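Side-chain contacts in Exo-beta-1,3-glucanase (Streptomyces sp. SirexAA-E, PDB 4PEY), which hydrolyses laminarin and laminari-oligosaccharides from their non-reducing ends, giving glucose and laminaribiose as end products: residues Val443-Ser446 / Lys451-Phe454; Tyr480-Ser485 / Val520-Leu525; Pro223-Asp228 / Tyr232-Pro237. The protein carries 1 engineered substitution. All coordinates share one frame; numbering follows the deposited sequence.

Interaction 1: Val443-Ser446 / Lys451-Phe454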
loop_
_atom_site.group_PDB
_atom_site.type_symbol
_atom_site.label_atom_id
_atom_site.label_comp_id
_atom_site.label_asym_id
_atom_site.label_seq_id
_atom_site.Cartn_x
_atom_site.Cartn_y
_atom_site.Cartn_z
ATOM N N VAL A 443 -3.490 6.141 13.138
ATOM C CA VAL A 443 -2.058 6.429 13.100
ATOM C C VAL A 443 -1.681 7.309 14.283
ATOM O O VAL A 443 -2.364 8.303 14.564
ATOM C CB VAL A 443 -1.641 7.137 11.778
ATOM C CG1 VAL A 443 -0.174 7.579 11.824
ATOM C CG2 VAL A 443 -1.880 6.220 10.584
ATOM N N GLN A 444 -0.609 6.921 14.970
ATOM C CA GLN A 444 -0.028 7.751 16.009
ATOM C C GLN A 444 1.453 7.954 15.694
ATOM O O GLN A 444 2.154 7.017 15.326
ATOM C CB GLN A 444 -0.218 7.115 17.390
ATOM C CG GLN A 444 0.380 7.929 18.526
ATOM C CD GLN A 444 0.026 7.381 19.897
ATOM O OE1 GLN A 444 -0.461 6.258 20.028
ATOM N NE2 GLN A 444 0.273 8.177 20.931
ATOM N N TRP A 445 1.915 9.192 15.823
ATOM C CA TRP A 445 3.296 9.526 15.502
ATOM C C TRP A 445 3.945 10.149 16.724
ATOM O O TRP A 445 3.542 11.233 17.152
ATOM C CB TRP A 445 3.357 10.483 14.306
ATOM C CG TRP A 445 4.569 10.310 13.436
ATOM C CD1 TRP A 445 5.874 10.578 13.768
ATOM C CD2 TRP A 445 4.584 9.854 12.081
ATOM N NE1 TRP A 445 6.698 10.308 12.701
ATOM C CE2 TRP A 445 5.932 9.866 11.651
ATOM C CE3 TRP A 445 3.591 9.438 11.188
ATOM C CZ2 TRP A 445 6.312 9.475 10.364
ATOM C CZ3 TRP A 445 3.969 9.049 9.901
ATOM C CH2 TRP A 445 5.321 9.074 9.503
ATOM N N SER A 446 4.927 9.442 17.286
ATOM C CA SER A 446 5.605 9.853 18.512
ATOM C C SER A 446 7.045 10.271 18.242
ATOM O O SER A 446 7.662 10.959 19.054
ATOM C CB SER A 446 5.592 8.716 19.537
ATOM O OG SER A 446 4.262 8.308 19.827
ATOM N N LYS A 451 7.542 12.638 8.302
ATOM C CA LYS A 451 6.924 13.221 7.121
ATOM C C LYS A 451 5.958 12.223 6.509
ATOM O O LYS A 451 6.304 11.048 6.354
ATOM C CB LYS A 451 7.985 13.615 6.089
ATOM C CG LYS A 451 8.826 14.807 6.498
ATOM C CD LYS A 451 9.850 15.137 5.426
ATOM C CE LYS A 451 10.786 16.231 5.914
ATOM N NZ LYS A 451 11.891 16.527 4.960
ATOM N N THR A 452 4.755 12.690 6.169
ATOM C CA THR A 452 3.793 11.872 5.441
ATOM C C THR A 452 3.348 12.608 4.195
ATOM O O THR A 452 2.901 13.756 4.274
ATOM C CB THR A 452 2.553 11.521 6.299
ATOM O OG1 THR A 452 2.948 10.626 7.341
ATOM C CG2 THR A 452 1.467 10.847 5.447
ATOM N N ILE A 453 3.493 11.945 3.051
ATOM C CA ILE A 453 3.012 12.462 1.782
ATOM C C ILE A 453 1.922 11.510 1.309
ATOM O O ILE A 453 2.202 10.357 0.977
ATOM C CB ILE A 453 4.135 12.584 0.739
ATOM C CG1 ILE A 453 5.217 13.552 1.235
ATOM C CG2 ILE A 453 3.572 13.075 -0.601
ATOM C CD1 ILE A 453 6.473 13.530 0.401
ATOM N N PHE A 454 0.689 12.027 1.332
ATOM C CA PHE A 454 -0.582 11.328 1.095
ATOM C C PHE A 454 -1.033 10.429 2.254
ATOM O O PHE A 454 -0.364 9.458 2.619
ATOM C CB PHE A 454 -0.579 10.484 -0.187
ATOM C CG PHE A 454 -1.921 9.843 -0.459
ATOM C CD1 PHE A 454 -2.878 10.498 -1.229
ATOM C CD2 PHE A 454 -2.240 8.604 0.086
ATOM C CE1 PHE A 454 -4.122 9.917 -1.463
ATOM C CE2 PHE A 454 -3.477 8.029 -0.133
ATOM C CZ PHE A 454 -4.418 8.678 -0.915
#
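Trp445 and Lys451 hold the nearest CA atoms of 443-446 and 451-454, 9.9 Å apart, and no hydrogen bond joins the segments, which are therefore not paired in one sheet. This is the geometry of two consecutive strands on different faces of a parallel beta-helix, the fold of glycoside hydrolase family 55: strand 443-445 ends, four residues follow, and the chain resumes on another face, turning a further corner at Ile453. What bridges the gap is the indole of Trp445. Its six-membered ring reaches the second segment with CZ3 and CH2, both meeting the hydroxyl of Thr452, while Trp445 CH2 also lies 3.8 Å from Lys451 O. Both oxygens approach the ring obliquely, in contacts that are not hydrogen bonds; the carbonyl O has no proton to give. Lys451 contributes backbone atoms, its CB pointing away from 443-446. Thr452 is buried, and its hydroxyl has a polar mate in Tyr480 OH, to which it is hydrogen-bonded, whereas the tryptophan adds van der Waals contact. The indole also meets His489 edge-to-face. Thr452 OG1 stands anti to the carbonyl carbon (chi1 -69°), beside the backbone N, and from there lies 3.6 Å from Trp445 CH2 and 3.2 Å from Trp445 CZ3.

Interaction 2: Tyr480-Ser485 / Val520-Leu525; sequences YKVDDS and VKFHDL
Phe522 meets both Tyr480 and Val482 with the far end of its ring, and these two apolar contacts account for the side-chain packing between 480-485 and 520-525. The aromatic one runs from Tyr480 CE1 to Phe522 CE2 at 3.8 Å, with Phe522 CZ at 4.0 Å from the same Tyr480 CE1. Seen from Phe522 the tyrosine carbon sits at the ring edge, while Phe522 CE2 approaches the tyrosine ring obliquely; the two ring planes stand at about 86°, so the pair is not a face-to-face stack. The aliphatic one places Val482 CG2 3.9 Å from Phe522 CZ, in the plane of the phenylalanine ring; here the two side chains run past one another in opposite directions. Phe522 reaches this position with CG anti to its carbonyl carbon (chi1 -68°). Polar bonding between the segments is absent: the nearest CA pair, Val482 and Val520, is 8.7 Å apart. The buried phenol OH of Tyr480 is gripped by hydrogen bonds with His489 NE2 and Thr452 OG1, which fix the ring whose CE1 meets Phe522. In the parallel beta-helix, 480-482 pairs with strand 512-513 of the next coil, and strand 489-498 pairs with 520-529. The contact therefore crosses the interior diagonally from one coil to the next, with Met494 of strand 489-498 touching both Tyr480 and Phe522, and Ala514 and Ile540 also meeting the phenylalanine.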
loop_
_atom_site.group_PDB
_atom_site.type_symbol
_atom_site.label_atom_id
_atom_site.label_comp_id
_atom_site.label_asym_id
_atom_site.label_seq_id
_atom_site.Cartn_x
_atom_site.Cartn_y
_atom_site.Cartn_z
ATOM N N TYR A 480 -5.205 10.473 12.687
ATOM C CA TYR A 480 -3.782 10.759 12.594
ATOM C C TYR A 480 -3.418 11.697 13.734
ATOM O O TYR A 480 -3.814 12.863 13.740
ATOM C CB TYR A 480 -3.459 11.370 11.234
ATOM C CG TYR A 480 -1.998 11.502 10.848
ATOM C CD1 TYR A 480 -1.225 12.563 11.315
ATOM C CD2 TYR A 480 -1.417 10.615 9.940
ATOM C CE1 TYR A 480 0.107 12.712 10.924
ATOM C CE2 TYR A 480 -0.096 10.745 9.546
ATOM C CZ TYR A 480 0.661 11.807 10.026
ATOM O OH TYR A 480 1.971 11.951 9.619
ATOM N N LYS A 481 -2.685 11.160 14.703
ATOM C CA LYS A 481 -2.307 11.884 15.904
ATOM C C LYS A 481 -0.801 12.052 15.996
ATOM O O LYS A 481 -0.061 11.071 15.965
ATOM C CB LYS A 481 -2.798 11.157 17.157
ATOM C CG LYS A 481 -2.306 11.809 18.449
ATOM C CD LYS A 481 -2.586 10.965 19.665
ATOM C CE LYS A 481 -2.056 11.633 20.936
ATOM N NZ LYS A 481 -2.806 12.869 21.315
ATOM N N VAL A 482 -0.360 13.301 16.110
ATOM C CA VAL A 482 1.022 13.614 16.442
ATOM C C VAL A 482 1.063 13.932 17.928
ATOM O O VAL A 482 0.350 14.829 18.388
ATOM C CB VAL A 482 1.547 14.802 15.612
ATOM C CG1 VAL A 482 2.998 15.122 15.961
ATOM C CG2 VAL A 482 1.399 14.500 14.118
ATOM N N ASP A 483 1.875 13.192 18.681
ATOM C CA ASP A 483 1.952 13.400 20.128
ATOM C C ASP A 483 2.308 14.843 20.481
ATOM O O ASP A 483 3.066 15.499 19.758
ATOM C CB ASP A 483 2.975 12.455 20.757
ATOM C CG ASP A 483 2.485 11.027 20.833
ATOM O OD1 ASP A 483 1.316 10.766 20.459
ATOM O OD2 ASP A 483 3.274 10.170 21.286
ATOM N N ASP A 484 1.761 15.330 21.594
ATOM C CA ASP A 484 2.006 16.705 22.027
ATOM C C ASP A 484 3.490 17.002 22.249
ATOM O O ASP A 484 3.926 18.140 22.091
ATOM C CB ASP A 484 1.222 17.009 23.307
ATOM C CG ASP A 484 -0.274 17.081 23.069
ATOM O OD1 ASP A 484 -0.680 17.294 21.901
ATOM O OD2 ASP A 484 -1.042 16.937 24.045
ATOM N N SER A 485 4.265 15.980 22.602
ATOM C CA SER A 485 5.685 16.159 22.910
ATOM C C SER A 485 6.552 16.354 21.662
ATOM O O SER A 485 7.689 16.820 21.755
ATOM C CB SER A 485 6.202 14.963 23.717
ATOM O OG SER A 485 5.987 13.747 23.020
ATOM N N VAL A 520 5.635 21.899 13.510
ATOM C CA VAL A 520 4.639 20.863 13.242
ATOM C C VAL A 520 3.637 21.431 12.245
ATOM O O VAL A 520 2.818 22.275 12.593
ATOM C CB VAL A 520 3.932 20.402 14.540
ATOM C CG1 VAL A 520 2.782 19.443 14.233
ATOM C CG2 VAL A 520 4.939 19.759 15.485
ATOM N N LYS A 521 3.721 20.982 10.997
ATOM C CA LYS A 521 3.001 21.633 9.907
ATOM C C LYS A 521 2.205 20.659 9.066
ATOM O O LYS A 521 2.660 19.544 8.798
ATOM C CB LYS A 521 3.987 22.393 9.002
ATOM C CG LYS A 521 4.769 23.468 9.731
ATOM C CD LYS A 521 5.564 24.362 8.791
ATOM C CE LYS A 521 6.520 23.581 7.934
ATOM N NZ LYS A 521 7.380 24.522 7.160
ATOM N N PHE A 522 1.017 21.088 8.642
ATOM C CA PHE A 522 0.212 20.300 7.708
ATOM C C PHE A 522 -0.230 21.118 6.512
ATOM O O PHE A 522 -0.459 22.332 6.610
ATOM C CB PHE A 522 -1.018 19.699 8.407
ATOM C CG PHE A 522 -0.671 18.642 9.405
ATOM C CD1 PHE A 522 -0.596 18.944 10.754
ATOM C CD2 PHE A 522 -0.373 17.351 8.991
ATOM C CE1 PHE A 522 -0.247 17.970 11.677
ATOM C CE2 PHE A 522 -0.020 16.374 9.908
ATOM C CZ PHE A 522 0.031 16.680 11.252
ATOM N N HIS A 523 -0.344 20.432 5.385
ATOM C CA HIS A 523 -0.765 21.050 4.142
ATOM C C HIS A 523 -1.868 20.226 3.522
ATOM O O HIS A 523 -1.692 19.029 3.319
ATOM C CB HIS A 523 0.409 21.164 3.168
ATOM C CG HIS A 523 1.658 21.691 3.796
ATOM N ND1 HIS A 523 1.886 23.039 3.978
ATOM C CD2 HIS A 523 2.745 21.053 4.292
ATOM C CE1 HIS A 523 3.061 23.207 4.557
ATOM N NE2 HIS A 523 3.606 22.020 4.753
ATOM N N ASP A 524 -2.992 20.876 3.229
ATOM C CA ASP A 524 -4.105 20.261 2.507
ATOM C C ASP A 524 -4.706 19.083 3.284
ATOM O O ASP A 524 -4.549 17.916 2.911
ATOM C CB ASP A 524 -3.663 19.819 1.100
ATOM C CG ASP A 524 -3.086 20.957 0.273
ATOM O OD1 ASP A 524 -3.187 22.121 0.702
ATOM O OD2 ASP A 524 -2.538 20.688 -0.826
ATOM N N LEU A 525 -5.407 19.421 4.363
ATOM C CA LEU A 525 -6.158 18.463 5.173
ATOM C C LEU A 525 -7.638 18.489 4.815
ATOM O O LEU A 525 -8.177 19.538 4.447
ATOM C CB LEU A 525 -6.017 18.784 6.661
ATOM C CG LEU A 525 -4.615 18.805 7.262
ATOM C CD1 LEU A 525 -4.688 19.155 8.740
ATOM C CD2 LEU A 525 -3.930 17.466 7.049
#

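Interaction 3: Pro223-Asp228 / Tyr232-Pro237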
loop_
_atom_site.group_PDB
_atom_site.type_symbol
_atom_site.label_atom_id
_atom_site.label_comp_id
_atom_site.label_asym_id
_atom_site.label_seq_id
_atom_site.Cartn_x
_atom_site.Cartn_y
_atom_site.Cartn_z
ATOM N N PRO A 223 12.221 -3.713 -4.863
ATOM C CA PRO A 223 12.907 -4.795 -5.577
ATOM C C PRO A 223 11.930 -5.648 -6.383
ATOM O O PRO A 223 10.754 -5.766 -6.009
ATOM C CB PRO A 223 13.549 -5.614 -4.447
ATOM C CG PRO A 223 13.730 -4.617 -3.322
ATOM C CD PRO A 223 12.510 -3.732 -3.416
ATOM N N PHE A 224 12.401 -6.230 -7.476
ATOM C CA PHE A 224 11.536 -7.071 -8.301
ATOM C C PHE A 224 12.324 -8.201 -8.958
ATOM O O PHE A 224 13.529 -8.079 -9.240
ATOM C CB PHE A 224 10.811 -6.234 -9.370
ATOM C CG PHE A 224 11.743 -5.490 -10.289
ATOM C CD1 PHE A 224 12.141 -6.049 -11.499
ATOM C CD2 PHE A 224 12.235 -4.239 -9.939
ATOM C CE1 PHE A 224 13.009 -5.371 -12.350
ATOM C CE2 PHE A 224 13.114 -3.557 -10.782
ATOM C CZ PHE A 224 13.499 -4.125 -11.987
ATOM N N LEU A 225 11.625 -9.309 -9.176
ATOM C CA LEU A 225 12.164 -10.463 -9.872
ATOM C C LEU A 225 12.322 -10.173 -11.362
ATOM O O LEU A 225 11.436 -9.581 -11.981
ATOM C CB LEU A 225 11.241 -11.668 -9.669
ATOM C CG LEU A 225 11.720 -13.023 -10.189
ATOM C CD1 LEU A 225 12.898 -13.532 -9.341
ATOM C CD2 LEU A 225 10.565 -14.035 -10.196
ATOM N N TYR A 226 13.439 -10.587 -11.949
ATOM C CA TYR A 226 13.572 -10.474 -13.397
ATOM C C TYR A 226 14.496 -11.550 -13.929
ATOM O O TYR A 226 15.092 -12.313 -13.160
ATOM C CB TYR A 226 14.069 -9.075 -13.801
ATOM C CG TYR A 226 15.562 -8.847 -13.656
ATOM C CD1 TYR A 226 16.150 -8.674 -12.403
ATOM C CD2 TYR A 226 16.381 -8.769 -14.776
ATOM C CE1 TYR A 226 17.512 -8.449 -12.277
ATOM C CE2 TYR A 226 17.740 -8.544 -14.660
ATOM C CZ TYR A 226 18.303 -8.387 -13.408
ATOM O OH TYR A 226 19.658 -8.164 -13.286
ATOM N N LEU A 227 14.579 -11.626 -15.250
ATOM C CA LEU A 227 15.473 -12.557 -15.928
ATOM C C LEU A 227 16.667 -11.839 -16.525
ATOM O O LEU A 227 16.508 -10.932 -17.336
ATOM C CB LEU A 227 14.723 -13.305 -17.028
ATOM C CG LEU A 227 13.908 -14.509 -16.576
ATOM C CD1 LEU A 227 12.989 -14.970 -17.698
ATOM C CD2 LEU A 227 14.846 -15.631 -16.139
ATOM N N ASP A 228 17.858 -12.247 -16.106
ATOM C CA ASP A 228 19.097 -11.801 -16.727
ATOM C C ASP A 228 19.554 -12.931 -17.638
ATOM O O ASP A 228 20.153 -13.903 -17.181
ATOM C CB ASP A 228 20.144 -11.463 -15.663
ATOM C CG ASP A 228 21.383 -10.810 -16.237
ATOM O OD1 ASP A 228 21.346 -10.349 -17.398
ATOM O OD2 ASP A 228 22.399 -10.751 -15.511
ATOM N N TYR A 232 17.219 -16.289 -13.195
ATOM C CA TYR A 232 16.400 -15.442 -12.322
ATOM C C TYR A 232 17.287 -14.661 -11.361
ATOM O O TYR A 232 18.208 -15.221 -10.756
ATOM C CB TYR A 232 15.383 -16.264 -11.521
ATOM C CG TYR A 232 14.172 -16.704 -12.306
ATOM C CD1 TYR A 232 13.209 -15.786 -12.718
ATOM C CD2 TYR A 232 13.977 -18.042 -12.618
ATOM C CE1 TYR A 232 12.097 -16.191 -13.435
ATOM C CE2 TYR A 232 12.873 -18.452 -13.335
ATOM C CZ TYR A 232 11.937 -17.527 -13.738
ATOM O OH TYR A 232 10.834 -17.944 -14.447
ATOM N N LYS A 233 17.008 -13.365 -11.238
ATOM C CA LYS A 233 17.662 -12.498 -10.266
ATOM C C LYS A 233 16.628 -11.558 -9.673
ATOM O O LYS A 233 15.534 -11.404 -10.216
ATOM C CB LYS A 233 18.790 -11.691 -10.909
ATOM C CG LYS A 233 19.839 -12.541 -11.597
ATOM C CD LYS A 233 21.051 -11.740 -12.010
ATOM C CE LYS A 233 22.089 -12.642 -12.670
ATOM N NZ LYS A 233 23.267 -11.884 -13.179
ATOM N N VAL A 234 16.978 -10.920 -8.562
ATOM C CA VAL A 234 16.150 -9.855 -8.028
ATOM C C VAL A 234 16.919 -8.547 -8.141
ATOM O O VAL A 234 18.062 -8.443 -7.677
ATOM C CB VAL A 234 15.736 -10.122 -6.572
ATOM C CG1 VAL A 234 15.055 -8.884 -5.979
ATOM C CG2 VAL A 234 14.823 -11.341 -6.503
ATOM N N PHE A 235 16.308 -7.563 -8.796
ATOM C CA PHE A 235 16.944 -6.264 -8.935
ATOM C C PHE A 235 16.619 -5.424 -7.721
ATOM O O PHE A 235 15.459 -5.368 -7.295
ATOM C CB PHE A 235 16.508 -5.542 -10.211
ATOM C CG PHE A 235 17.297 -4.291 -10.480
ATOM C CD1 PHE A 235 18.633 -4.367 -10.851
ATOM C CD2 PHE A 235 16.716 -3.044 -10.338
ATOM C CE1 PHE A 235 19.369 -3.215 -11.090
ATOM C CE2 PHE A 235 17.448 -1.889 -10.583
ATOM C CZ PHE A 235 18.777 -1.979 -10.953
ATOM N N VAL A 236 17.652 -4.789 -7.164
ATOM C CA VAL A 236 17.526 -3.993 -5.948
ATOM C C VAL A 236 17.928 -2.547 -6.247
ATOM O O VAL A 236 19.107 -2.196 -6.205
ATOM C CB VAL A 236 18.398 -4.555 -4.804
ATOM C CG1 VAL A 236 18.180 -3.757 -3.528
ATOM C CG2 VAL A 236 18.078 -6.024 -4.563
ATOM N N PRO A 237 16.946 -1.706 -6.593
ATOM C CA PRO A 237 17.239 -0.302 -6.921
ATOM C C PRO A 237 17.941 0.444 -5.791
ATOM O O PRO A 237 17.657 0.204 -4.613
ATOM C CB PRO A 237 15.848 0.290 -7.178
ATOM C CG PRO A 237 15.046 -0.882 -7.660
ATOM C CD PRO A 237 15.533 -2.049 -6.841
#
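Lys233 and Tyr226 form a hydrogen-bonded antiparallel pair in the beta hairpin of strands 224-228 and 231-243, each backbone N donating to the other's O nearly straight (N-H...O angles 170° and 173°). Phe224 and Phe235 form a second hydrogen-bonded pair, with less straight bonds, and Leu225-Val234 and Leu227-Tyr232 are the non-hydrogen-bonded pairs. The extended side chain of Lys233 can be followed outward. Lys233 CB lies 3.7 Å from Tyr226 CE1; Lys233 CD then comes 3.8 Å from Asp228 CB; Lys233 CE lies 3.4 Å from Asp228 OD2; and Lys233 NZ ends in a salt bridge 2.7 Å from that same Asp228 OD2, which accepts through its anti lone pair, turned away from OD1. A methionine here would probably keep some of the contact with Tyr226 but leave the Asp228 carboxylate without its charged mate across the hairpin. On this side of the sheet Phe235 CB also packs over one face of the Phe224 ring, a CH-pi contact 4.1 Å from the ring centroid. On the side carrying Leu225, Leu227, Tyr232 and Val234, Leu227 CD2 sits 3.9 Å from the centroid of the Tyr232 ring, over its face. Tyr226 OH hydrogen-bonds to Ser257 OG, on the strand paired along the other edge of 231-243, and Pro223 and Val236 touch Lys333. The chemistry thus grades along the hairpin, from proline and phenylalanine contacts at the buried end to an ion pair beside the turn, where the partly exposed Asp228 and Lys233 lie.

Overall arrangement
Interactions 1 and 2 have centres 8 Å apart, and strands 443-445 and 480-482 are neighbours in the same parallel sheet. They touch directly: Ser446 OG and Asp483 OD2 probably hydrogen-bond, and Thr452 OG1 bonds to Tyr480 OH. Both are buried contacts between strands of different faces, made by side chains without backbone pairing. Interaction 1 sets an indole against a hydroxyl and a carbonyl, whereas interaction 2 is purely apolar. Interaction 3 lies about 31 and 38 Å from their centres, on the opposite side of the chain's centre from interaction 2. Four backbone hydrogen bonds join its strands in addition to side-chain packing; it too is largely buried, its partly exposed turn end carrying the only salt bridge.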